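Local coordinates for protein possible galactose mutarotase (Streptomyces platensis subsp. rosaceus, PDB 4RNL) that is of unconfirmed function but probably interconverts the alpha and beta anomers of galactose or a related aldose, at residues Leu16-Leu27 with Val123-Val133. Sequence-based numbering, arbitrary orientation.
Sequences LDDGTRVDRWTL and VWDAREVDGGV
Trp25 lays its indole over Val133. The methyl CG2 of Val133 sits above one ring face, 3.6 Å from the centroid of the five-membered ring and 15° off its normal, a CH-pi contact. With chi1 of Val133 at 58°, CG2 points away from the backbone N and onto the ring, while CG1 turns to the Trp25 CB side. Ala126 CB meets the indole obliquely, 3.4 Å from Trp25 NE1. Farther out, the six-membered ring comes against the start of Glu128, with Trp25 CZ3 3.8 Å from Glu128 CB. The Glu128 chain then runs on extended. On the strand 7-15 side, Val8 and Arg10 also touch Trp25.

The contact joins two antiparallel sheets of the beta-supersandwich fold of the galactose mutarotase family. Strand 21-27 belongs to the N-terminal sheet. Strand 125-129 is an outermost strand of the nine-stranded sheet and forms a hairpin with 132-139 through a type II turn. The axes of 21-27 and 125-129 lie 9.1 Å apart at 31°. A serine in place of Trp25 would probably open a gap between the sheets, with Val133 CG2 losing the ring face it packs on and Ala126 CB the indole beside it.

Next to the hairpin turn, Leu27 CG packs on Gly132 CA at 3.9 Å. At the other end, Val123 CG2 meets Thr20 CG2 tip to tip at 3.6 Å and also touches Leu16 CD1. Asp18 OD1 accepts from Thr20 N, which makes an Asx turn, and also from Thr20 OG1, both on one face of the carboxylate.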
ATOM      1  N   LEU A  16     -18.843   0.340 -12.221  1.00 16.65           N
ATOM      2  CA  LEU A  16     -17.969   1.303 -12.880  1.00 16.98           C
ATOM      3  C   LEU A  16     -18.699   1.893 -14.074  1.00 21.56           C
ATOM      4  O   LEU A  16     -19.764   1.405 -14.462  1.00 22.59           O
ATOM      5  CB  LEU A  16     -16.654   0.643 -13.321  1.00 16.25           C
ATOM      6  CG  LEU A  16     -15.781   0.088 -12.191  1.00 22.15           C
ATOM      7  CD1 LEU A  16     -14.531  -0.575 -12.745  1.00 24.21           C
ATOM      8  CD2 LEU A  16     -15.422   1.190 -11.199  1.00 19.81           C
ATOM      9  N   ASP A  17     -18.137   2.950 -14.649  1.00 25.59           N
ATOM     10  CA  ASP A  17     -18.757   3.593 -15.801  1.00 25.71           C
ATOM     11  C   ASP A  17     -19.020   2.599 -16.932  1.00 24.18           C
ATOM     12  O   ASP A  17     -20.070   2.660 -17.572  1.00 28.18           O
ATOM     13  CB  ASP A  17     -17.917   4.779 -16.289  1.00 34.38           C
ATOM     14  CG  ASP A  17     -17.988   5.973 -15.347  1.00 43.89           C
ATOM     15  OD1 ASP A  17     -18.920   6.017 -14.510  1.00 43.12           O
ATOM     16  OD2 ASP A  17     -17.118   6.870 -15.454  1.00 46.04           O
ATOM     17  N   ASP A  18     -18.101   1.657 -17.150  1.00 21.47           N
ATOM     18  CA  ASP A  18     -18.279   0.676 -18.230  1.00 24.35           C
ATOM     19  C   ASP A  18     -19.269  -0.438 -17.890  1.00 23.87           C
ATOM     20  O   ASP A  18     -19.517  -1.333 -18.703  1.00 24.28           O
ATOM     21  CB  ASP A  18     -16.936   0.088 -18.699  1.00 26.00           C
ATOM     22  CG  ASP A  18     -16.300  -0.853 -17.685  1.00 29.21           C
ATOM     23  OD1 ASP A  18     -16.893  -1.123 -16.618  1.00 25.75           O
ATOM     24  OD2 ASP A  18     -15.186  -1.349 -17.971  1.00 30.41           O
ATOM     25  N   GLY A  19     -19.812  -0.397 -16.678  1.00 21.27           N
ATOM     26  CA  GLY A  19     -20.855  -1.329 -16.297  1.00 21.29           C
ATOM     27  C   GLY A  19     -20.344  -2.492 -15.475  1.00 23.16           C
ATOM     28  O   GLY A  19     -21.124  -3.330 -15.032  1.00 20.63           O
ATOM     29  N   THR A  20     -19.035  -2.546 -15.261  1.00 18.67           N
ATOM     30  CA  THR A  20     -18.464  -3.653 -14.501  1.00 19.89           C
ATOM     31  C   THR A  20     -18.916  -3.599 -13.048  1.00 19.29           C
ATOM     32  O   THR A  20     -18.753  -2.586 -12.381  1.00 19.06           O
ATOM     33  CB  THR A  20     -16.933  -3.635 -14.525  1.00 21.75           C
ATOM     34  OG1 THR A  20     -16.481  -3.573 -15.880  1.00 23.58           O
ATOM     35  CG2 THR A  20     -16.392  -4.900 -13.870  1.00 22.16           C
ATOM     36  N   ARG A  21     -19.479  -4.696 -12.554  1.00 17.99           N
ATOM     37  CA  ARG A  21     -19.950  -4.732 -11.173  1.00 16.59           C
ATOM     38  C   ARG A  21     -18.803  -4.838 -10.169  1.00 14.90           C
ATOM     39  O   ARG A  21     -17.826  -5.547 -10.394  1.00 17.69           O
ATOM     40  CB  ARG A  21     -20.944  -5.877 -10.982  1.00 24.62           C
ATOM     41  CG  ARG A  21     -22.280  -5.616 -11.654  1.00 34.13           C
ATOM     42  CD  ARG A  21     -23.310  -6.659 -11.263  1.00 47.76           C
ATOM     43  NE  ARG A  21     -23.201  -7.870 -12.071  1.00 62.17           N
ATOM     44  CZ  ARG A  21     -23.987  -8.933 -11.927  1.00 74.08           C
ATOM     45  NH1 ARG A  21     -24.937  -8.933 -10.998  1.00 78.49           N
ATOM     46  NH2 ARG A  21     -23.826  -9.994 -12.708  1.00 75.52           N
ATOM     47  N   VAL A  22     -18.937  -4.115  -9.066  1.00 16.13           N
ATOM     48  CA  VAL A  22     -17.942  -4.113  -8.002  1.00 12.83           C
ATOM     49  C   VAL A  22     -18.629  -4.545  -6.707  1.00 16.22           C
ATOM     50  O   VAL A  22     -19.740  -4.106  -6.422  1.00 14.37           O
ATOM     51  CB  VAL A  22     -17.339  -2.696  -7.824  1.00 16.26           C
ATOM     52  CG1 VAL A  22     -16.387  -2.649  -6.620  1.00 16.47           C
ATOM     53  CG2 VAL A  22     -16.631  -2.258  -9.107  1.00 15.79           C
ATOM     54  N   ASP A  23     -17.980  -5.427  -5.951  1.00 17.45           N
ATOM     55  CA  ASP A  23     -18.501  -5.880  -4.663  1.00 16.24           C
ATOM     56  C   ASP A  23     -17.681  -5.304  -3.517  1.00 14.45           C
ATOM     57  O   ASP A  23     -16.502  -4.991  -3.685  1.00 14.31           O
ATOM     58  CB  ASP A  23     -18.447  -7.409  -4.569  1.00 12.80           C
ATOM     59  CG  ASP A  23     -19.568  -8.091  -5.312  1.00 22.19           C
ATOM     60  OD1 ASP A  23     -20.592  -7.437  -5.619  1.00 21.05           O
ATOM     61  OD2 ASP A  23     -19.431  -9.308  -5.571  1.00 28.15           O
ATOM     62  N   ARG A  24     -18.310  -5.160  -2.351  1.00 13.53           N
ATOM     63  CA  ARG A  24     -17.594  -4.771  -1.132  1.00 11.18           C
ATOM     64  C   ARG A  24     -17.624  -5.917  -0.125  1.00 13.71           C
ATOM     65  O   ARG A  24     -18.692  -6.420   0.222  1.00 15.51           O
ATOM     66  CB  ARG A  24     -18.183  -3.498  -0.507  1.00 14.15           C
ATOM     67  CG  ARG A  24     -17.434  -3.053   0.757  1.00 12.21           C
ATOM     68  CD  ARG A  24     -17.783  -1.639   1.181  1.00 16.24           C
ATOM     69  NE  ARG A  24     -19.177  -1.512   1.611  1.00 18.99           N
ATOM     70  CZ  ARG A  24     -19.691  -0.422   2.174  1.00 23.66           C
ATOM     71  NH1 ARG A  24     -18.926   0.643   2.370  1.00 18.14           N
ATOM     72  NH2 ARG A  24     -20.970  -0.393   2.540  1.00 25.32           N
ATOM     73  N   TRP A  25     -16.452  -6.342   0.329  1.00 12.70           N
ATOM     74  CA  TRP A  25     -16.358  -7.415   1.314  1.00 12.16           C
ATOM     75  C   TRP A  25     -16.093  -6.812   2.679  1.00 15.45           C
ATOM     76  O   TRP A  25     -15.222  -5.948   2.826  1.00 16.61           O
ATOM     77  CB  TRP A  25     -15.226  -8.368   0.933  1.00 11.44           C
ATOM     78  CG  TRP A  25     -15.556  -9.214  -0.268  1.00 13.92           C
ATOM     79  CD1 TRP A  25     -15.558  -8.820  -1.582  1.00 13.01           C
ATOM     80  CD2 TRP A  25     -15.935 -10.597  -0.263  1.00 12.90           C
ATOM     81  NE1 TRP A  25     -15.909  -9.884  -2.391  1.00 14.59           N
ATOM     82  CE2 TRP A  25     -16.151 -10.978  -1.606  1.00 13.05           C
ATOM     83  CE3 TRP A  25     -16.121 -11.545   0.749  1.00 12.98           C
ATOM     84  CZ2 TRP A  25     -16.543 -12.274  -1.960  1.00 15.82           C
ATOM     85  CZ3 TRP A  25     -16.502 -12.830   0.394  1.00 14.71           C
ATOM     86  CH2 TRP A  25     -16.710 -13.182  -0.950  1.00 21.59           C
ATOM     87  N   THR A  26     -16.851  -7.256   3.678  1.00 11.80           N
ATOM     88  CA  THR A  26     -16.698  -6.734   5.032  1.00 12.36           C
ATOM     89  C   THR A  26     -16.134  -7.811   5.939  1.00 16.32           C
ATOM     90  O   THR A  26     -16.686  -8.911   6.031  1.00 17.65           O
ATOM     91  CB  THR A  26     -18.032  -6.249   5.614  1.00 17.10           C
ATOM     92  OG1 THR A  26     -18.534  -5.172   4.820  1.00 15.02           O
ATOM     93  CG2 THR A  26     -17.837  -5.746   7.038  1.00 18.13           C
ATOM     94  N   LEU A  27     -15.012  -7.496   6.581  1.00 12.24           N
ATOM     95  CA  LEU A  27     -14.391  -8.389   7.553  1.00 12.86           C
ATOM     96  C   LEU A  27     -14.601  -7.758   8.919  1.00 16.65           C
ATOM     97  O   LEU A  27     -14.222  -6.604   9.135  1.00 13.78           O
ATOM     98  CB  LEU A  27     -12.886  -8.525   7.267  1.00 16.40           C
ATOM     99  CG  LEU A  27     -12.406  -9.437   6.130  1.00 22.29           C
ATOM    100  CD1 LEU A  27     -13.131  -9.197   4.819  1.00 21.10           C
ATOM    101  CD2 LEU A  27     -10.915  -9.274   5.913  1.00 16.02           C
ATOM    102  N   VAL A 123     -10.800  -4.599 -11.993  1.00 12.43           N
ATOM    103  CA  VAL A 123     -11.648  -5.383 -11.089  1.00 15.34           C
ATOM    104  C   VAL A 123     -11.101  -6.802 -10.930  1.00 16.20           C
ATOM    105  O   VAL A 123     -10.745  -7.464 -11.916  1.00 15.73           O
ATOM    106  CB  VAL A 123     -13.111  -5.415 -11.564  1.00 18.05           C
ATOM    107  CG1 VAL A 123     -13.967  -6.274 -10.642  1.00 15.51           C
ATOM    108  CG2 VAL A 123     -13.681  -4.003 -11.616  1.00 17.35           C
ATOM    109  N   TRP A 124     -11.024  -7.252  -9.680  1.00 15.08           N
ATOM    110  CA  TRP A 124     -10.508  -8.577  -9.327  1.00 15.01           C
ATOM    111  C   TRP A 124     -11.629  -9.569  -9.011  1.00 16.85           C
ATOM    112  O   TRP A 124     -12.682  -9.182  -8.485  1.00 17.00           O
ATOM    113  CB  TRP A 124      -9.582  -8.445  -8.107  1.00 14.27           C
ATOM    114  CG  TRP A 124      -8.334  -7.652  -8.408  1.00 12.85           C
ATOM    115  CD1 TRP A 124      -8.251  -6.331  -8.729  1.00 14.39           C
ATOM    116  CD2 TRP A 124      -6.994  -8.156  -8.431  1.00 12.88           C
ATOM    117  NE1 TRP A 124      -6.935  -5.976  -8.948  1.00 13.13           N
ATOM    118  CE2 TRP A 124      -6.146  -7.081  -8.766  1.00 14.75           C
ATOM    119  CE3 TRP A 124      -6.432  -9.411  -8.181  1.00 14.21           C
ATOM    120  CZ2 TRP A 124      -4.763  -7.226  -8.875  1.00 15.00           C
ATOM    121  CZ3 TRP A 124      -5.052  -9.554  -8.285  1.00 14.71           C
ATOM    122  CH2 TRP A 124      -4.237  -8.468  -8.630  1.00 16.68           C
ATOM    123  N   ASP A 125     -11.414 -10.841  -9.348  1.00 14.07           N
ATOM    124  CA  ASP A 125     -12.323 -11.909  -8.918  1.00 15.03           C
ATOM    125  C   ASP A 125     -12.127 -12.097  -7.425  1.00 17.98           C
ATOM    126  O   ASP A 125     -11.013 -11.976  -6.933  1.00 18.99           O
ATOM    127  CB  ASP A 125     -11.990 -13.234  -9.619  1.00 22.01           C
ATOM    128  CG  ASP A 125     -12.326 -13.225 -11.093  1.00 32.29           C
ATOM    129  OD1 ASP A 125     -13.148 -12.387 -11.513  1.00 39.48           O
ATOM    130  OD2 ASP A 125     -11.772 -14.072 -11.828  1.00 39.46           O
ATOM    131  N   ALA A 126     -13.200 -12.386  -6.702  1.00 17.15           N
ATOM    132  CA  ALA A 126     -13.087 -12.544  -5.262  1.00 15.37           C
ATOM    133  C   ALA A 126     -13.748 -13.832  -4.799  1.00 18.13           C
ATOM    134  O   ALA A 126     -14.769 -14.254  -5.348  1.00 19.07           O
ATOM    135  CB  ALA A 126     -13.726 -11.346  -4.542  1.00 14.28           C
ATOM    136  N   ARG A 127     -13.185 -14.445  -3.763  1.00 14.14           N
ATOM    137  CA  ARG A 127     -13.887 -15.539  -3.091  1.00 22.79           C
ATOM    138  C   ARG A 127     -13.589 -15.554  -1.602  1.00 22.36           C
ATOM    139  O   ARG A 127     -12.513 -15.124  -1.166  1.00 18.28           O
ATOM    140  CB  ARG A 127     -13.545 -16.890  -3.713  1.00 22.67           C
ATOM    141  CG  ARG A 127     -12.103 -17.296  -3.525  1.00 28.55           C
ATOM    142  CD  ARG A 127     -11.839 -18.686  -4.093  1.00 40.51           C
ATOM    143  NE  ARG A 127     -10.438 -19.074  -3.929  1.00 45.84           N
ATOM    144  CZ  ARG A 127      -9.985 -19.866  -2.959  1.00 49.64           C
ATOM    145  NH1 ARG A 127     -10.827 -20.371  -2.065  1.00 52.13           N
ATOM    146  NH2 ARG A 127      -8.691 -20.160  -2.886  1.00 49.19           N
ATOM    147  N   GLU A 128     -14.544 -16.054  -0.823  1.00 15.19           N
ATOM    148  CA  GLU A 128     -14.365 -16.114   0.623  1.00 16.01           C
ATOM    149  C   GLU A 128     -13.322 -17.168   0.991  1.00 15.64           C
ATOM    150  O   GLU A 128     -13.285 -18.259   0.409  1.00 16.35           O
ATOM    151  CB  GLU A 128     -15.699 -16.422   1.317  1.00 16.63           C
ATOM    152  CG  GLU A 128     -15.640 -16.379   2.843  1.00 16.55           C
ATOM    153  CD  GLU A 128     -17.030 -16.419   3.455  1.00 25.47           C
ATOM    154  OE1 GLU A 128     -18.005 -16.445   2.676  1.00 29.98           O
ATOM    155  OE2 GLU A 128     -17.149 -16.431   4.701  1.00 26.89           O
ATOM    156  N   VAL A 129     -12.455 -16.820   1.936  1.00 15.28           N
ATOM    157  CA  VAL A 129     -11.559 -17.790   2.555  1.00 14.65           C
ATOM    158  C   VAL A 129     -11.738 -17.671   4.061  1.00 13.75           C
ATOM    159  O   VAL A 129     -12.417 -16.762   4.539  1.00 14.49           O
ATOM    160  CB  VAL A 129     -10.079 -17.546   2.168  1.00 13.27           C
ATOM    161  CG1 VAL A 129      -9.866 -17.765   0.667  1.00 16.52           C
ATOM    162  CG2 VAL A 129      -9.636 -16.151   2.586  1.00 11.86           C
ATOM    163  N   ASP A 130     -11.146 -18.587   4.815  1.00 15.98           N
ATOM    164  CA  ASP A 130     -11.227 -18.504   6.271  1.00 17.61           C
ATOM    165  C   ASP A 130     -10.659 -17.167   6.747  1.00 14.90           C
ATOM    166  O   ASP A 130      -9.526 -16.822   6.428  1.00 15.36           O
ATOM    167  CB  ASP A 130     -10.490 -19.688   6.906  1.00 18.30           C
ATOM    168  CG  ASP A 130     -10.654 -19.745   8.410  1.00 24.85           C
ATOM    169  OD1 ASP A 130     -11.787 -19.556   8.911  1.00 22.02           O
ATOM    170  OD2 ASP A 130      -9.644 -19.987   9.100  1.00 24.94           O
ATOM    171  N   GLY A 131     -11.467 -16.393   7.475  1.00 13.36           N
ATOM    172  CA  GLY A 131     -11.015 -15.112   8.003  1.00 16.24           C
ATOM    173  C   GLY A 131     -10.965 -13.938   7.033  1.00 13.89           C
ATOM    174  O   GLY A 131     -10.511 -12.849   7.398  1.00 12.11           O
ATOM    175  N   GLY A 132     -11.420 -14.134   5.798  1.00 13.10           N
ATOM    176  CA  GLY A 132     -11.431 -13.026   4.856  1.00 12.91           C
ATOM    177  C   GLY A 132     -11.786 -13.298   3.402  1.00 14.10           C
ATOM    178  O   GLY A 132     -12.653 -14.116   3.081  1.00 11.56           O
ATOM    179  N   VAL A 133     -11.104 -12.579   2.514  1.00 17.91           N
ATOM    180  CA  VAL A 133     -11.387 -12.645   1.089  1.00 14.53           C
ATOM    181  C   VAL A 133     -10.086 -12.741   0.287  1.00 15.32           C
ATOM    182  O   VAL A 133      -9.072 -12.095   0.618  1.00 12.32           O
ATOM    183  CB  VAL A 133     -12.248 -11.434   0.635  1.00 10.71           C
ATOM    184  CG1 VAL A 133     -11.536 -10.101   0.960  1.00 11.61           C
ATOM    185  CG2 VAL A 133     -12.565 -11.516  -0.854  1.00 13.21           C
TER